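Local coordinates for methanol--corrinoid protein co-methyltransferase (Methanosarcina barkeri, PDB 2I2X) that transfers the methyl group of methanol to the cob(I)amide carried by its corrinoid partner MtaC, a zinc-dependent step of methanogenesis from methanol, at residues Asn388-Ile398 with Leu429-Phe439. Sequence-based numbering, arbitrary orientation.
Sequences NIYLRAKNAAI and LEALPDDMDKF
Tyr390 and Lys394, one turn apart on helix 389-409, pack against the linker between helices 416-430 and 436-450 and the helix ends that flank it, in a mixed aromatic and polar contact. It joins helices of the bundle that accompanies the TIM barrel of MtaB, away from the metal and corrinoid sites. Tyr390 carries the largest share. With CG anti to its own nitrogen (chi1 159°), the ring reaches Phe439 in an offset stack, centroids 4.4 Å apart and planes inclined by 26°, and Phe439 CB adds a CH-pi contact over the face of the Tyr390 ring. From the far end of the ring, Tyr390 OH donates to Pro433 O at 2.6 Å, in the carbonyl plane. Met436 lies extended alongside, its CG 3.5 Å from Tyr390 CB, and its CE reaches Ile389 CG1. Lys394 bends at its last two torsions (chi4 59°), bringing NZ to Asp434 OD1 at 2.7 Å in a salt bridge. Further along, Leu429 straddles Ala397 CB with both methyls. Replacing Tyr390 by an alanine would probably leave Pro433 O without its hydroxyl donor and Phe439 without its stacking partner. One water serves Asp434 O, Asn388 ND2 and Met436 N; another serves Leu432 O, Lys394 NZ and, at its helix end, Leu429 O. The ammonium of buried Lys394 is paired with the carboxylate of solvent-exposed Asp434, which probably offsets its charge.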
ATOM      1  N   ASN A 388     -22.650 -24.035  27.416  1.00 13.93           N
ATOM      2  CA  ASN A 388     -23.878 -23.523  26.867  1.00 13.54           C
ATOM      3  C   ASN A 388     -23.602 -22.451  25.783  1.00 13.91           C
ATOM      4  O   ASN A 388     -23.190 -21.309  26.096  1.00 13.79           O
ATOM      5  CB  ASN A 388     -24.638 -22.913  28.042  1.00 13.17           C
ATOM      6  CG  ASN A 388     -26.079 -22.575  27.710  1.00 15.27           C
ATOM      7  OD1 ASN A 388     -26.359 -21.883  26.725  1.00 16.49           O
ATOM      8  ND2 ASN A 388     -27.009 -23.038  28.558  1.00 13.45           N
ATOM      9  N   ILE A 389     -23.849 -22.796  24.520  1.00 13.37           N
ATOM     10  CA  ILE A 389     -23.484 -21.899  23.414  1.00 12.50           C
ATOM     11  C   ILE A 389     -24.327 -20.636  23.311  1.00 12.30           C
ATOM     12  O   ILE A 389     -23.835 -19.594  22.840  1.00 12.08           O
ATOM     13  CB  ILE A 389     -23.445 -22.616  22.036  1.00 12.76           C
ATOM     14  CG1 ILE A 389     -24.798 -23.280  21.697  1.00 13.62           C
ATOM     15  CG2 ILE A 389     -22.292 -23.624  21.997  1.00 12.94           C
ATOM     16  CD1 ILE A 389     -24.887 -23.814  20.262  1.00 13.59           C
ATOM     17  N   TYR A 390     -25.595 -20.714  23.707  1.00 11.64           N
ATOM     18  CA  TYR A 390     -26.428 -19.517  23.728  1.00 11.23           C
ATOM     19  C   TYR A 390     -26.034 -18.628  24.895  1.00 11.31           C
ATOM     20  O   TYR A 390     -25.730 -17.446  24.733  1.00 11.80           O
ATOM     21  CB  TYR A 390     -27.891 -19.913  23.864  1.00 11.94           C
ATOM     22  CG  TYR A 390     -28.821 -18.844  24.397  1.00 10.73           C
ATOM     23  CD1 TYR A 390     -29.167 -17.755  23.620  1.00  8.93           C
ATOM     24  CD2 TYR A 390     -29.374 -18.946  25.669  1.00 14.08           C
ATOM     25  CE1 TYR A 390     -30.020 -16.781  24.078  1.00 10.03           C
ATOM     26  CE2 TYR A 390     -30.259 -17.962  26.157  1.00 14.52           C
ATOM     27  CZ  TYR A 390     -30.582 -16.882  25.337  1.00 13.83           C
ATOM     28  OH  TYR A 390     -31.455 -15.893  25.764  1.00 12.45           O
ATOM     29  N   LEU A 391     -26.060 -19.207  26.085  1.00 11.06           N
ATOM     30  CA  LEU A 391     -25.838 -18.451  27.286  1.00 10.60           C
ATOM     31  C   LEU A 391     -24.448 -17.823  27.330  1.00  9.95           C
ATOM     32  O   LEU A 391     -24.309 -16.695  27.801  1.00 10.26           O
ATOM     33  CB  LEU A 391     -26.113 -19.323  28.519  1.00 10.51           C
ATOM     34  CG  LEU A 391     -26.114 -18.630  29.895  1.00 11.83           C
ATOM     35  CD1 LEU A 391     -27.000 -17.387  29.930  1.00 11.46           C
ATOM     36  CD2 LEU A 391     -26.478 -19.618  31.011  1.00 11.53           C
ATOM     37  N   ARG A 392     -23.421 -18.541  26.881  1.00  9.01           N
ATOM     38  CA  ARG A 392     -22.068 -17.948  26.829  1.00  8.00           C
ATOM     39  C   ARG A 392     -22.009 -16.740  25.895  1.00  7.95           C
ATOM     40  O   ARG A 392     -21.373 -15.735  26.207  1.00  8.08           O
ATOM     41  CB  ARG A 392     -20.972 -18.983  26.504  1.00  7.11           C
ATOM     42  CG  ARG A 392     -20.868 -19.442  25.069  1.00  5.51           C
ATOM     43  CD  ARG A 392     -20.025 -20.747  24.997  1.00  5.21           C
ATOM     44  NE  ARG A 392     -19.634 -21.057  23.625  1.00  4.47           N
ATOM     45  CZ  ARG A 392     -18.661 -21.896  23.274  1.00  5.25           C
ATOM     46  NH1 ARG A 392     -17.967 -22.573  24.179  1.00  3.23           N
ATOM     47  NH2 ARG A 392     -18.376 -22.052  21.997  1.00  6.36           N
ATOM     48  N   ALA A 393     -22.702 -16.839  24.767  1.00  7.87           N
ATOM     49  CA  ALA A 393     -22.797 -15.753  23.812  1.00  8.08           C
ATOM     50  C   ALA A 393     -23.565 -14.560  24.376  1.00  8.74           C
ATOM     51  O   ALA A 393     -23.160 -13.378  24.196  1.00  8.28           O
ATOM     52  CB  ALA A 393     -23.417 -16.238  22.505  1.00  7.38           C
ATOM     53  N   LYS A 394     -24.676 -14.842  25.052  1.00  9.38           N
ATOM     54  CA  LYS A 394     -25.422 -13.759  25.692  1.00  9.74           C
ATOM     55  C   LYS A 394     -24.549 -13.067  26.749  1.00 10.40           C
ATOM     56  O   LYS A 394     -24.572 -11.836  26.835  1.00 10.21           O
ATOM     57  CB  LYS A 394     -26.727 -14.267  26.280  1.00  9.84           C
ATOM     58  CG  LYS A 394     -27.640 -13.204  26.879  1.00 10.57           C
ATOM     59  CD  LYS A 394     -29.106 -13.701  26.921  1.00 13.13           C
ATOM     60  CE  LYS A 394     -29.402 -14.702  28.095  1.00 13.55           C
ATOM     61  NZ  LYS A 394     -29.126 -14.136  29.472  1.00 11.03           N
ATOM     62  N   ASN A 395     -23.776 -13.841  27.526  1.00 10.43           N
ATOM     63  CA  ASN A 395     -22.915 -13.266  28.560  1.00 11.34           C
ATOM     64  C   ASN A 395     -21.938 -12.255  27.917  1.00 12.10           C
ATOM     65  O   ASN A 395     -21.740 -11.151  28.428  1.00 12.84           O
ATOM     66  CB  ASN A 395     -22.126 -14.355  29.310  1.00 11.58           C
ATOM     67  CG  ASN A 395     -23.028 -15.279  30.192  1.00 11.22           C
ATOM     68  OD1 ASN A 395     -24.207 -14.998  30.431  1.00  9.85           O
ATOM     69  ND2 ASN A 395     -22.448 -16.374  30.669  1.00  6.40           N
ATOM     70  N   ALA A 396     -21.379 -12.626  26.771  1.00 11.62           N
ATOM     71  CA  ALA A 396     -20.367 -11.832  26.115  1.00 11.68           C
ATOM     72  C   ALA A 396     -20.986 -10.525  25.666  1.00 11.89           C
ATOM     73  O   ALA A 396     -20.422  -9.448  25.888  1.00 13.92           O
ATOM     74  CB  ALA A 396     -19.746 -12.602  24.929  1.00 10.81           C
ATOM     75  N   ALA A 397     -22.152 -10.615  25.053  1.00 11.16           N
ATOM     76  CA  ALA A 397     -22.890  -9.455  24.589  1.00 10.62           C
ATOM     77  C   ALA A 397     -23.203  -8.484  25.727  1.00 10.50           C
ATOM     78  O   ALA A 397     -23.076  -7.268  25.562  1.00 10.97           O
ATOM     79  CB  ALA A 397     -24.192  -9.922  23.907  1.00 10.48           C
ATOM     80  N   ILE A 398     -23.603  -9.018  26.886  1.00 10.00           N
ATOM     81  CA  ILE A 398     -23.975  -8.166  28.030  1.00  9.10           C
ATOM     82  C   ILE A 398     -22.736  -7.599  28.705  1.00  9.06           C
ATOM     83  O   ILE A 398     -22.738  -6.450  29.155  1.00  7.88           O
ATOM     84  CB  ILE A 398     -24.894  -8.906  29.059  1.00  8.81           C
ATOM     85  CG1 ILE A 398     -26.301  -9.092  28.463  1.00  8.21           C
ATOM     86  CG2 ILE A 398     -24.975  -8.126  30.390  1.00  6.57           C
ATOM     87  CD1 ILE A 398     -27.176 -10.128  29.221  1.00  6.25           C
ATOM     88  N   LEU A 429     -31.103  -7.386  25.376  1.00 16.00           N
ATOM     89  CA  LEU A 429     -30.366  -8.594  25.756  1.00 16.05           C
ATOM     90  C   LEU A 429     -30.752  -9.048  27.150  1.00 16.65           C
ATOM     91  O   LEU A 429     -30.764 -10.254  27.435  1.00 16.34           O
ATOM     92  CB  LEU A 429     -28.854  -8.387  25.701  1.00 15.56           C
ATOM     93  CG  LEU A 429     -28.197  -8.161  24.335  1.00 15.21           C
ATOM     94  CD1 LEU A 429     -26.911  -7.354  24.536  1.00 13.21           C
ATOM     95  CD2 LEU A 429     -27.936  -9.493  23.651  1.00 12.82           C
ATOM     96  N   GLU A 430     -31.061  -8.083  28.014  1.00 17.00           N
ATOM     97  CA  GLU A 430     -31.360  -8.408  29.392  1.00 17.85           C
ATOM     98  C   GLU A 430     -32.782  -8.965  29.548  1.00 17.80           C
ATOM     99  O   GLU A 430     -33.072  -9.630  30.528  1.00 17.58           O
ATOM    100  CB  GLU A 430     -31.061  -7.224  30.322  1.00 18.07           C
ATOM    101  CG  GLU A 430     -29.556  -6.981  30.467  1.00 21.40           C
ATOM    102  CD  GLU A 430     -29.166  -5.944  31.505  1.00 25.58           C
ATOM    103  OE1 GLU A 430     -28.205  -6.205  32.263  1.00 29.41           O
ATOM    104  OE2 GLU A 430     -29.776  -4.860  31.554  1.00 27.13           O
ATOM    105  N   ALA A 431     -33.645  -8.729  28.562  1.00 17.81           N
ATOM    106  CA  ALA A 431     -35.035  -9.216  28.619  1.00 18.02           C
ATOM    107  C   ALA A 431     -35.151 -10.659  28.145  1.00 18.20           C
ATOM    108  O   ALA A 431     -36.196 -11.262  28.320  1.00 18.89           O
ATOM    109  CB  ALA A 431     -35.981  -8.304  27.798  1.00 17.41           C
ATOM    110  N   LEU A 432     -34.084 -11.203  27.550  1.00 17.96           N
ATOM    111  CA  LEU A 432     -34.100 -12.561  27.027  1.00 17.96           C
ATOM    112  C   LEU A 432     -34.094 -13.588  28.152  1.00 18.16           C
ATOM    113  O   LEU A 432     -33.634 -13.293  29.248  1.00 18.51           O
ATOM    114  CB  LEU A 432     -32.923 -12.798  26.078  1.00 17.57           C
ATOM    115  CG  LEU A 432     -32.963 -11.978  24.782  1.00 18.17           C
ATOM    116  CD1 LEU A 432     -31.587 -11.998  24.022  1.00 16.46           C
ATOM    117  CD2 LEU A 432     -34.156 -12.367  23.876  1.00 14.52           C
ATOM    118  N   PRO A 433     -34.609 -14.797  27.890  1.00 18.36           N
ATOM    119  CA  PRO A 433     -34.590 -15.849  28.922  1.00 19.16           C
ATOM    120  C   PRO A 433     -33.220 -16.504  29.061  1.00 20.03           C
ATOM    121  O   PRO A 433     -32.468 -16.588  28.072  1.00 20.59           O
ATOM    122  CB  PRO A 433     -35.562 -16.877  28.365  1.00 19.30           C
ATOM    123  CG  PRO A 433     -35.407 -16.736  26.863  1.00 18.52           C
ATOM    124  CD  PRO A 433     -35.228 -15.259  26.635  1.00 17.89           C
ATOM    125  N   ASP A 434     -32.892 -17.009  30.249  1.00 20.18           N
ATOM    126  CA  ASP A 434     -31.618 -17.722  30.388  1.00 20.25           C
ATOM    127  C   ASP A 434     -31.595 -19.082  29.732  1.00 18.81           C
ATOM    128  O   ASP A 434     -30.529 -19.546  29.340  1.00 19.73           O
ATOM    129  CB  ASP A 434     -31.161 -17.834  31.846  1.00 21.46           C
ATOM    130  CG  ASP A 434     -30.171 -16.737  32.236  1.00 24.40           C
ATOM    131  OD1 ASP A 434     -29.987 -15.772  31.459  1.00 25.55           O
ATOM    132  OD2 ASP A 434     -29.568 -16.846  33.326  1.00 29.48           O
ATOM    133  N   ASP A 435     -32.767 -19.695  29.587  1.00 16.94           N
ATOM    134  CA  ASP A 435     -32.912 -21.037  29.007  1.00 14.92           C
ATOM    135  C   ASP A 435     -32.756 -21.056  27.487  1.00 14.59           C
ATOM    136  O   ASP A 435     -33.561 -20.446  26.753  1.00 13.59           O
ATOM    137  CB  ASP A 435     -34.277 -21.617  29.390  1.00 14.28           C
ATOM    138  CG  ASP A 435     -34.573 -22.925  28.695  1.00 14.43           C
ATOM    139  OD1 ASP A 435     -34.045 -23.968  29.157  1.00 13.62           O
ATOM    140  OD2 ASP A 435     -35.326 -22.916  27.680  1.00 13.44           O
ATOM    141  N   MET A 436     -31.761 -21.808  27.017  1.00 14.12           N
ATOM    142  CA  MET A 436     -31.463 -21.898  25.589  1.00 13.92           C
ATOM    143  C   MET A 436     -32.633 -22.377  24.727  1.00 14.25           C
ATOM    144  O   MET A 436     -32.978 -21.704  23.757  1.00 14.71           O
ATOM    145  CB  MET A 436     -30.219 -22.769  25.337  1.00 13.51           C
ATOM    146  CG  MET A 436     -29.807 -22.867  23.869  1.00 12.67           C
ATOM    147  SD  MET A 436     -28.256 -23.758  23.582  1.00 14.02           S
ATOM    148  CE  MET A 436     -28.381 -24.340  21.899  1.00  4.52           C
ATOM    149  N   ASP A 437     -33.214 -23.544  25.035  1.00 14.85           N
ATOM    150  CA  ASP A 437     -34.348 -24.103  24.230  1.00 15.13           C
ATOM    151  C   ASP A 437     -35.465 -23.099  23.976  1.00 14.76           C
ATOM    152  O   ASP A 437     -35.900 -22.937  22.853  1.00 15.16           O
ATOM    153  CB  ASP A 437     -34.921 -25.381  24.859  1.00 15.29           C
ATOM    154  CG  ASP A 437     -33.876 -26.473  25.012  1.00 17.46           C
ATOM    155  OD1 ASP A 437     -32.921 -26.503  24.201  1.00 20.63           O
ATOM    156  OD2 ASP A 437     -33.991 -27.289  25.957  1.00 20.77           O
ATOM    157  N   LYS A 438     -35.914 -22.409  25.017  1.00 14.61           N
ATOM    158  CA  LYS A 438     -36.862 -21.309  24.862  1.00 14.99           C
ATOM    159  C   LYS A 438     -36.453 -20.338  23.734  1.00 15.73           C
ATOM    160  O   LYS A 438     -37.244 -20.059  22.807  1.00 16.23           O
ATOM    161  CB  LYS A 438     -36.885 -20.548  26.176  1.00 15.16           C
ATOM    162  CG  LYS A 438     -38.059 -19.657  26.498  1.00 15.15           C
ATOM    163  CD  LYS A 438     -39.158 -19.564  25.497  1.00 16.67           C
ATOM    164  CE  LYS A 438     -40.145 -18.537  26.042  1.00 18.52           C
ATOM    165  NZ  LYS A 438     -40.970 -17.883  24.989  1.00 19.10           N
ATOM    166  N   PHE A 439     -35.232 -19.802  23.833  1.00 15.39           N
ATOM    167  CA  PHE A 439     -34.722 -18.839  22.883  1.00 15.55           C
ATOM    168  C   PHE A 439     -34.628 -19.482  21.507  1.00 15.70           C
ATOM    169  O   PHE A 439     -35.081 -18.909  20.504  1.00 15.95           O
ATOM    170  CB  PHE A 439     -33.345 -18.325  23.326  1.00 15.69           C
ATOM    171  CG  PHE A 439     -32.757 -17.275  22.408  1.00 16.20           C
ATOM    172  CD1 PHE A 439     -33.187 -15.936  22.490  1.00 15.47           C
ATOM    173  CD2 PHE A 439     -31.770 -17.619  21.484  1.00 13.11           C
ATOM    174  CE1 PHE A 439     -32.646 -14.957  21.668  1.00 15.86           C
ATOM    175  CE2 PHE A 439     -31.211 -16.661  20.662  1.00 15.45           C
ATOM    176  CZ  PHE A 439     -31.652 -15.306  20.744  1.00 17.16           C
TER
HETATM  177  O   HOH W   1     -29.814 -22.423  29.009  1.00 27.38           O
HETATM  178  O   HOH W   2     -30.904 -11.944  29.593  1.00 12.33           O